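Side-chain contacts in 190aa long hypothetical protein (Pyrococcus horikoshii, PDB 2DDZ), which is of unknown function, belongs to the uncharacterised DUF366 family of the class II tRNA synthetase clan, and assembles as a hexamer: residues 18-23 / 70-75; 86-91 / 121-126; 102-107 / 155-160; 140-145 / 149-154. All coordinates share one frame; numbering follows the deposited sequence.

Interaction 1: 18-23 / 70-75; sequences GSAIRS and HYILEL
Ser23 and Glu74 mark the nearest approach of the two backbones, with their CA atoms 7.5 Å apart. Segment 18-23 makes a short 3-10 turn over residues 19-21, in which Ile21 N bonds back to Gly18 O, and then straightens toward helix 25-30; segment 70-75 is regular strand. Ala20 reaches the strand through both its backbone and its side chain. Its carbonyl oxygen lies 3.7 Å from Ile72 CG2, while its CB is 4.0 Å from Ile72 CG1. The still shorter approach of Ile72 CD1 to the same CB is closer than two carbons can sit and is doubtful. Trp25 of helix 25-30 packs against both residues.

Strand 68-75 is an interior strand of the mixed sheet, bonded to strand 36-45 along one edge and to strand 131-139 along the other, and the loop after strand 5-8 lies over the face to which Ile72 and Glu74 point. Further along, Glu74 points toward the loop. Its CG is anti to the backbone N (chi1 -171°) and the chain beyond is extended, which carries the carboxylate up to Ser23. OE2 sits closest to Ser23 CA, at 3.1 Å, with Ser23 CB and the carbonyl carbon of Ser23 next, both at 3.5 Å. The same oxygen is held by two hydrogen bonds, from His24 N and with Ser131 OG, which fix the carboxylate under the loop. Ser23 OG instead bonds the terminal carboxylate oxygen OXT of Thr190 of the second subunit, and Lys133 NZ donates to both Ala20 O and Arg22 O.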
# COMPACT_ATOMS: atom_id res chain seq x y z
N GLY E 18 -9.70 8.98 26.22
CA GLY E 18 -9.11 8.10 25.22
C GLY E 18 -9.91 7.94 23.93
O GLY E 18 -9.33 7.63 22.88
N SER E 19 -11.23 8.14 23.99
CA SER E 19 -12.07 7.95 22.80
C SER E 19 -11.85 8.95 21.68
O SER E 19 -12.37 8.78 20.58
CB SER E 19 -13.56 7.91 23.19
OG SER E 19 -14.01 9.17 23.67
N ALA E 20 -11.09 10.01 21.93
CA ALA E 20 -10.83 10.99 20.89
C ALA E 20 -9.80 10.46 19.90
O ALA E 20 -9.57 11.05 18.84
CB ALA E 20 -10.35 12.30 21.51
N ILE E 21 -9.18 9.32 20.24
CA ILE E 21 -8.18 8.69 19.39
C ILE E 21 -8.82 8.01 18.18
O ILE E 21 -8.15 7.71 17.20
CB ILE E 21 -7.38 7.62 20.16
CG1 ILE E 21 -6.05 7.36 19.45
CG2 ILE E 21 -8.20 6.33 20.28
CD1 ILE E 21 -5.12 8.56 19.47
N ARG E 22 -10.13 7.77 18.26
CA ARG E 22 -10.87 7.12 17.16
C ARG E 22 -10.90 7.92 15.86
O ARG E 22 -10.81 9.15 15.84
CB ARG E 22 -12.34 6.80 17.54
CG ARG E 22 -12.42 5.85 18.76
CD ARG E 22 -13.71 5.13 18.77
NE ARG E 22 -14.05 4.44 19.98
CZ ARG E 22 -15.10 3.63 20.02
NH1 ARG E 22 -15.35 2.98 21.13
NH2 ARG E 22 -15.90 3.48 18.96
N SER E 23 -11.11 7.20 14.76
CA SER E 23 -11.15 7.83 13.45
C SER E 23 -12.35 8.72 13.25
O SER E 23 -13.44 8.42 13.75
CB SER E 23 -11.10 6.77 12.33
OG SER E 23 -12.25 5.93 12.32
N HIS E 70 -4.33 18.69 25.52
CA HIS E 70 -4.41 17.55 24.61
C HIS E 70 -4.27 17.92 23.14
O HIS E 70 -4.77 18.96 22.69
CB HIS E 70 -5.76 16.83 24.78
CG HIS E 70 -6.00 16.32 26.17
ND1 HIS E 70 -5.39 15.17 26.65
CD2 HIS E 70 -6.76 16.80 27.18
CE1 HIS E 70 -5.78 14.97 27.90
NE2 HIS E 70 -6.61 15.94 28.24
N TYR E 71 -3.59 17.06 22.38
CA TYR E 71 -3.43 17.29 20.95
C TYR E 71 -3.93 16.04 20.25
O TYR E 71 -3.42 14.95 20.48
CB TYR E 71 -1.97 17.51 20.54
CG TYR E 71 -1.29 18.66 21.22
CD1 TYR E 71 -0.89 18.55 22.55
CD2 TYR E 71 -1.01 19.84 20.53
CE1 TYR E 71 -0.23 19.60 23.19
CE2 TYR E 71 -0.35 20.91 21.17
CZ TYR E 71 0.04 20.77 22.50
OH TYR E 71 0.69 21.79 23.15
N ILE E 72 -4.93 16.21 19.40
CA ILE E 72 -5.47 15.08 18.67
C ILE E 72 -5.26 15.33 17.20
O ILE E 72 -5.83 16.25 16.61
CB ILE E 72 -6.94 14.86 18.97
CG1 ILE E 72 -7.05 14.21 20.35
CG2 ILE E 72 -7.58 13.97 17.91
CD1 ILE E 72 -8.38 14.40 20.93
N LEU E 73 -4.43 14.48 16.61
CA LEU E 73 -4.09 14.59 15.22
C LEU E 73 -4.64 13.44 14.38
O LEU E 73 -4.62 12.28 14.80
CB LEU E 73 -2.57 14.64 15.11
CG LEU E 73 -1.99 14.68 13.70
CD1 LEU E 73 -2.46 15.93 12.99
CD2 LEU E 73 -0.47 14.65 13.80
N GLU E 74 -5.17 13.78 13.20
CA GLU E 74 -5.67 12.77 12.28
C GLU E 74 -5.21 13.11 10.87
O GLU E 74 -5.39 14.21 10.37
CB GLU E 74 -7.20 12.66 12.31
CG GLU E 74 -7.71 11.45 11.49
CD GLU E 74 -9.11 11.00 11.89
OE1 GLU E 74 -9.91 11.85 12.35
OE2 GLU E 74 -9.44 9.81 11.73
N LEU E 75 -4.56 12.13 10.24
CA LEU E 75 -4.04 12.29 8.90
C LEU E 75 -4.52 11.16 8.01
O LEU E 75 -4.29 9.98 8.27
CB LEU E 75 -2.51 12.32 8.93
CG LEU E 75 -1.88 13.46 9.73
CD1 LEU E 75 -0.38 13.39 9.64
CD2 LEU E 75 -2.38 14.80 9.20

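Interaction 2: 86-91 / 121-126; sequences SLQKLL and SISIAT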
# COMPACT_ATOMS: atom_id res chain seq x y z
N SER E 86 6.80 7.32 13.37
CA SER E 86 7.82 8.29 13.00
C SER E 86 7.28 9.69 13.23
O SER E 86 7.85 10.48 13.99
CB SER E 86 8.21 8.12 11.52
OG SER E 86 8.84 6.88 11.28
N LEU E 87 6.17 10.00 12.57
CA LEU E 87 5.53 11.30 12.67
C LEU E 87 5.28 11.73 14.12
O LEU E 87 5.48 12.88 14.49
CB LEU E 87 4.22 11.27 11.89
CG LEU E 87 3.55 12.60 11.55
CD1 LEU E 87 4.52 13.50 10.79
CD2 LEU E 87 2.33 12.30 10.71
N GLN E 88 4.83 10.80 14.95
CA GLN E 88 4.57 11.11 16.35
C GLN E 88 5.83 11.59 17.08
O GLN E 88 5.79 12.53 17.87
CB GLN E 88 4.02 9.88 17.08
CG GLN E 88 3.97 10.04 18.58
CD GLN E 88 4.17 8.72 19.30
OE1 GLN E 88 5.04 7.92 18.93
NE2 GLN E 88 3.39 8.49 20.35
N LYS E 89 6.96 10.93 16.82
CA LYS E 89 8.18 11.33 17.50
C LYS E 89 8.79 12.61 16.91
O LYS E 89 9.52 13.32 17.59
CB LYS E 89 9.16 10.15 17.55
CG LYS E 89 8.77 9.17 18.68
CD LYS E 89 9.51 7.83 18.70
CE LYS E 89 8.76 6.72 17.94
NZ LYS E 89 7.41 6.41 18.52
N LEU E 90 8.44 12.92 15.67
CA LEU E 90 8.94 14.14 15.05
C LEU E 90 8.23 15.31 15.73
O LEU E 90 8.84 16.34 16.01
CB LEU E 90 8.61 14.18 13.56
CG LEU E 90 8.98 15.48 12.85
CD1 LEU E 90 10.47 15.81 13.04
CD2 LEU E 90 8.65 15.34 11.38
N LEU E 91 6.94 15.14 16.00
CA LEU E 91 6.15 16.19 16.64
C LEU E 91 6.57 16.41 18.10
O LEU E 91 6.65 17.56 18.55
CB LEU E 91 4.66 15.85 16.56
CG LEU E 91 4.04 15.69 15.17
CD1 LEU E 91 2.55 15.37 15.32
CD2 LEU E 91 4.22 16.95 14.35
N SER E 121 4.98 14.73 29.62
CA SER E 121 3.96 14.28 28.68
C SER E 121 3.57 12.80 28.62
O SER E 121 4.12 11.96 29.32
CB SER E 121 4.41 14.66 27.27
OG SER E 121 5.57 13.92 26.92
N ILE E 122 2.58 12.54 27.77
CA ILE E 122 2.10 11.20 27.46
C ILE E 122 1.75 11.30 25.98
O ILE E 122 1.41 12.39 25.48
CB ILE E 122 0.85 10.75 28.26
CG1 ILE E 122 -0.34 11.67 27.95
CG2 ILE E 122 1.20 10.65 29.75
CD1 ILE E 122 -1.67 11.08 28.41
N SER E 123 1.84 10.19 25.27
CA SER E 123 1.56 10.21 23.85
C SER E 123 1.36 8.82 23.31
O SER E 123 1.78 7.84 23.92
CB SER E 123 2.73 10.88 23.10
OG SER E 123 2.48 11.02 21.71
N ILE E 124 0.71 8.74 22.15
CA ILE E 124 0.49 7.47 21.52
C ILE E 124 0.19 7.70 20.06
O ILE E 124 -0.44 8.70 19.69
CB ILE E 124 -0.65 6.68 22.23
CG1 ILE E 124 -0.38 5.17 22.10
CG2 ILE E 124 -2.02 7.05 21.64
CD1 ILE E 124 -0.47 4.68 20.68
N ALA E 125 0.67 6.79 19.21
CA ALA E 125 0.45 6.87 17.77
C ALA E 125 -0.06 5.55 17.26
O ALA E 125 0.46 4.50 17.62
CB ALA E 125 1.75 7.21 17.06
N THR E 126 -1.07 5.58 16.40
CA THR E 126 -1.60 4.35 15.86
C THR E 126 -2.38 4.60 14.57
O THR E 126 -2.30 5.67 13.99
CB THR E 126 -2.51 3.61 16.90
OG1 THR E 126 -2.90 2.34 16.36
CG2 THR E 126 -3.76 4.43 17.21
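Gln88 lies across Ala125 and holds Ser123 at its tip, joining one helix to one strand in a helix-on-sheet packing. Helix 81-100 rests against a face of the mixed sheet here, with segments 86-91 and 121-126 running roughly antiparallel and their axes 8.3 Å apart at the closest point. The side chain of Gln88 leaves the helix toward the strand and meets the methyl of Ala125 along its length: Gln88 CB is 3.5 Å and Gln88 CD 3.6 Å from Ala125 CB.

A bend at chi2 (-149°) turns the amide along the strand to Ser123. There Gln88 NE2 donates to Ser123 OG over 3.0 Å, with an N-H...O angle of 141°; the hydroxyl oxygen is tilted 26° out of the amide plane, so the bond is neither straight nor flat. Ser123 OG also bonds the carbonyl oxygen of His135 on the adjacent strand 131-139, and this second partner ties the hydroxyl back into the sheet. The amide oxygen is engaged as well, because Lys89 NZ donates to Gln88 OE1 over 2.8 Å, nearly in line with the carbonyl bond. The ammonium donor at OE1 supports the amide orientation as modelled. The ammonium group of Lys89 also bonds Ser85 OG and forms a salt bridge with Asp182 of the second subunit, linking this network to the subunit interface.

Gln88 NE2 further lies 3.2 Å from Ile124 N and 3.4 Å from Ala125 N, but these nitrogens are all donors and no hydrogen bond joins them.

Interaction 3: 102-107 / 155-160; sequences YGIEAS and EELGID
Ile104 and Ile159 adopt almost the same conformation, with CG1 beside the backbone N (chi1 -64° and -62°) and CD1 swung out to full extension, so that each sends its terminal methyl toward the other segment. The contact joins the C-terminal end of one helix to the turn before another. On one side a Schellman motif ends helix 81-100, with Gly103 as its C-prime residue; on the other a type I turn, Glu155 to Gly158, leads to Asp160 at the N-cap of helix 161-184.

Ile104 CD1 is the meeting point. It lies 3.3 Å from Ile159 CD1 and 3.5 Å from Leu157 CD1, both tighter than usual for carbons, and Leu157 CB is as near. Val115 of strand 112-115 touches both Ile104 and Leu157, and Leu99 touches Ile159, extending the apolar cluster to the sheet and the helix.

Tyr102 packs on the same Ile159, whose CG1, CG2 and CD1 all lie against its ring. Its hydroxyl bonds Glu163 OE1 and its ring meets Phe164 edge-to-face. Ile159 approaches the ring obliquely, the two side chains crossing at about a right angle: Tyr102 CD2 is 3.9 Å from Ile159 CG1 and Tyr102 CE2 is 3.8 Å from Ile159 CG2.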
# COMPACT_ATOMS: atom_id res chain seq x y z
N TYR E 102 11.42 28.83 25.50
CA TYR E 102 10.73 29.27 26.70
C TYR E 102 11.75 29.21 27.83
O TYR E 102 11.42 29.39 29.00
CB TYR E 102 9.55 28.37 27.02
CG TYR E 102 8.30 28.69 26.25
CD1 TYR E 102 8.14 28.28 24.93
CD2 TYR E 102 7.24 29.37 26.86
CE1 TYR E 102 6.96 28.52 24.23
CE2 TYR E 102 6.05 29.62 26.18
CZ TYR E 102 5.91 29.19 24.87
OH TYR E 102 4.73 29.42 24.20
N GLY E 103 13.00 28.92 27.46
CA GLY E 103 14.07 28.84 28.44
C GLY E 103 14.11 27.57 29.27
O GLY E 103 14.71 27.56 30.34
N ILE E 104 13.49 26.51 28.77
CA ILE E 104 13.46 25.24 29.49
C ILE E 104 14.41 24.18 28.94
O ILE E 104 14.43 23.90 27.74
CB ILE E 104 12.04 24.68 29.48
CG1 ILE E 104 11.14 25.64 30.25
CG2 ILE E 104 12.00 23.27 30.07
CD1 ILE E 104 9.71 25.22 30.26
N GLU E 105 15.22 23.60 29.82
CA GLU E 105 16.18 22.58 29.41
C GLU E 105 15.48 21.23 29.35
O GLU E 105 15.73 20.36 30.19
CB GLU E 105 17.35 22.51 30.40
CG GLU E 105 18.03 23.85 30.68
CD GLU E 105 19.16 23.74 31.70
OE1 GLU E 105 19.07 22.86 32.59
OE2 GLU E 105 20.12 24.54 31.62
N ALA E 106 14.62 21.05 28.36
CA ALA E 106 13.88 19.80 28.20
C ALA E 106 14.57 18.83 27.24
O ALA E 106 15.31 19.24 26.34
CB ALA E 106 12.47 20.10 27.71
N SER E 107 14.33 17.54 27.43
CA SER E 107 14.93 16.51 26.58
C SER E 107 13.88 15.50 26.13
O SER E 107 12.74 15.51 26.62
CB SER E 107 16.03 15.78 27.34
OG SER E 107 15.51 15.18 28.51
N GLU E 155 2.69 24.67 34.49
CA GLU E 155 2.66 25.73 35.49
C GLU E 155 3.99 25.84 36.23
O GLU E 155 4.60 26.91 36.25
CB GLU E 155 1.51 25.48 36.47
CG GLU E 155 0.18 26.01 35.96
CD GLU E 155 -0.98 25.61 36.84
OE1 GLU E 155 -0.73 25.35 38.03
OE2 GLU E 155 -2.13 25.57 36.33
N GLU E 156 4.45 24.73 36.81
CA GLU E 156 5.73 24.73 37.53
C GLU E 156 6.87 25.25 36.64
O GLU E 156 7.87 25.76 37.15
CB GLU E 156 6.06 23.31 38.01
CG GLU E 156 7.34 23.24 38.84
CD GLU E 156 7.62 21.87 39.42
OE1 GLU E 156 6.73 20.99 39.36
OE2 GLU E 156 8.73 21.68 39.96
N LEU E 157 6.72 25.12 35.33
CA LEU E 157 7.76 25.60 34.42
C LEU E 157 7.53 27.08 34.10
O LEU E 157 8.31 27.70 33.37
CB LEU E 157 7.75 24.79 33.11
CG LEU E 157 8.05 23.29 33.17
CD1 LEU E 157 7.88 22.71 31.78
CD2 LEU E 157 9.46 23.02 33.70
N GLY E 158 6.45 27.64 34.64
CA GLY E 158 6.15 29.04 34.40
C GLY E 158 5.66 29.34 33.00
O GLY E 158 5.90 30.42 32.46
N ILE E 159 4.98 28.37 32.39
CA ILE E 159 4.44 28.56 31.05
C ILE E 159 2.93 28.67 31.14
O ILE E 159 2.29 27.96 31.91
CB ILE E 159 4.80 27.38 30.13
CG1 ILE E 159 6.32 27.28 29.99
CG2 ILE E 159 4.16 27.56 28.75
CD1 ILE E 159 6.76 26.13 29.13
N ASP E 160 2.35 29.58 30.35
CA ASP E 160 0.91 29.77 30.34
C ASP E 160 0.26 28.79 29.37
O ASP E 160 0.55 28.81 28.17
CB ASP E 160 0.59 31.22 29.94
CG ASP E 160 -0.88 31.45 29.65
OD1 ASP E 160 -1.74 30.75 30.24
OD2 ASP E 160 -1.19 32.35 28.84

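Interaction 4: 140-145 / 149-154; sequences VKTVGV and VDAIGL
Thr142 reaches the backbone of Ala151, Ile152 and Gly153 with its methyl. Its CB is already 4.1 Å from Ala151 O. From there OG1 takes the position between the backbone N and the carbonyl carbon (chi1 65°), which sets the methyl CG2 anti to the carbonyl carbon and facing the other segment. CG2 comes to 3.4 Å from Ala151 O and lies over the face of the next peptide group, 3.5 Å from Ile152 C and 3.4 Å from Gly153 N. The methyl thus rests on main chain, without a side chain of that segment in between.

Beside it the two backbones draw together, with the CA atoms of Lys141 and Gly153 only 4.6 Å apart. Gly153 has no side chain on this crowded side, and its CA makes a C-H...O contact of 3.5 Å with Val140 O. At the far end Val145 CG1 meets the methyl of Ala151, CB, at 4.2 Å, a loose apolar touch.

Both segments belong to the long loop between strand 131-139 and helix 161-184, which folds back on itself here in a hairpin-like turn without regular strand structure. Lys141 NZ pairs with Glu155 OE2 further along the same loop. The returning limb follows the start of strand 118-128: Asp150 and Ile152 share backbone hydrogen bonds with Lys119, Ala151 O accepts from Arg118 NH2, and Ile152 packs on Leu120. Val140 and Leu154, at the base, both pack on Val69 of strand 68-75.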
# COMPACT_ATOMS: atom_id res chain seq x y z
N VAL E 140 -0.60 20.14 32.78
CA VAL E 140 -0.66 21.57 33.08
C VAL E 140 -0.20 21.60 34.55
O VAL E 140 0.70 22.37 34.92
CB VAL E 140 -2.09 22.12 32.97
CG1 VAL E 140 -2.12 23.57 33.46
CG2 VAL E 140 -2.56 22.05 31.52
N LYS E 141 -0.82 20.73 35.35
CA LYS E 141 -0.52 20.55 36.76
C LYS E 141 -0.15 19.06 36.92
O LYS E 141 -0.37 18.26 35.99
CB LYS E 141 -1.74 20.82 37.65
CG LYS E 141 -2.50 22.12 37.38
CD LYS E 141 -3.82 22.18 38.20
CE LYS E 141 -4.75 23.30 37.73
NZ LYS E 141 -4.07 24.63 37.71
N THR E 142 0.39 18.67 38.07
CA THR E 142 0.72 17.27 38.29
C THR E 142 -0.26 16.71 39.31
O THR E 142 -0.02 15.68 39.93
CB THR E 142 2.16 17.11 38.82
OG1 THR E 142 2.26 17.71 40.12
CG2 THR E 142 3.16 17.76 37.86
N VAL E 143 -1.38 17.42 39.48
CA VAL E 143 -2.43 16.98 40.39
C VAL E 143 -3.24 15.91 39.68
O VAL E 143 -3.42 15.97 38.46
CB VAL E 143 -3.38 18.16 40.79
CG1 VAL E 143 -4.61 17.63 41.54
CG2 VAL E 143 -2.65 19.17 41.68
N GLY E 144 -3.73 14.93 40.43
CA GLY E 144 -4.52 13.87 39.83
C GLY E 144 -3.70 12.81 39.12
O GLY E 144 -4.22 11.75 38.75
N VAL E 145 -2.42 13.10 38.90
CA VAL E 145 -1.54 12.16 38.23
C VAL E 145 -1.20 11.02 39.17
O VAL E 145 -0.84 11.24 40.32
CB VAL E 145 -0.22 12.84 37.79
CG1 VAL E 145 0.70 11.81 37.13
CG2 VAL E 145 -0.52 13.97 36.83
N VAL E 149 6.00 7.57 38.85
CA VAL E 149 6.92 8.33 38.01
C VAL E 149 6.82 9.82 38.39
O VAL E 149 5.72 10.35 38.60
CB VAL E 149 6.58 8.12 36.49
CG1 VAL E 149 5.29 8.86 36.11
CG2 VAL E 149 7.74 8.57 35.58
N ASP E 150 7.97 10.48 38.50
CA ASP E 150 8.00 11.91 38.85
C ASP E 150 7.51 12.75 37.68
O ASP E 150 8.18 12.83 36.65
CB ASP E 150 9.42 12.35 39.21
CG ASP E 150 9.89 11.77 40.53
OD1 ASP E 150 9.23 12.01 41.55
OD2 ASP E 150 10.94 11.07 40.53
N ALA E 151 6.36 13.40 37.83
CA ALA E 151 5.81 14.23 36.77
C ALA E 151 5.99 15.72 37.00
O ALA E 151 6.11 16.18 38.14
CB ALA E 151 4.33 13.92 36.57
N ILE E 152 5.99 16.48 35.91
CA ILE E 152 6.16 17.92 35.97
C ILE E 152 5.10 18.53 35.04
O ILE E 152 4.77 17.94 34.01
CB ILE E 152 7.62 18.29 35.55
CG1 ILE E 152 7.93 19.74 35.91
CG2 ILE E 152 7.82 18.07 34.06
CD1 ILE E 152 7.25 20.72 35.02
N GLY E 153 4.56 19.68 35.43
CA GLY E 153 3.53 20.35 34.63
C GLY E 153 3.99 21.67 34.03
O GLY E 153 5.08 22.16 34.35
N LEU E 154 3.17 22.26 33.16
CA LEU E 154 3.53 23.52 32.52
C LEU E 154 3.58 24.68 33.51
O LEU E 154 4.43 25.57 33.39
CB LEU E 154 2.54 23.84 31.39
CG LEU E 154 2.58 22.95 30.14
CD1 LEU E 154 1.42 23.33 29.24
CD2 LEU E 154 3.91 23.12 29.40

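The mixed sheet joins interactions 1 and 2, whose centres are 12 Å apart and which touch where Leu73 and Leu75 of strand 68-75 meet Leu91 and Leu87 of helix 81-100. Both also contact the second subunit, so this part of the fold takes part in the hexamer. Interactions 3 and 4 lie toward the periphery, with centres 13 Å apart, and meet through the Lys141-Glu155 salt bridge and the packing of Leu157 on Ile152. Along the chain interaction 1 closes first, interactions 2 and 3 interleave, and interaction 4 is nested inside the loop closed by interaction 3. Together they join the sheet, helix 81-100 and the approach to helix 161-184.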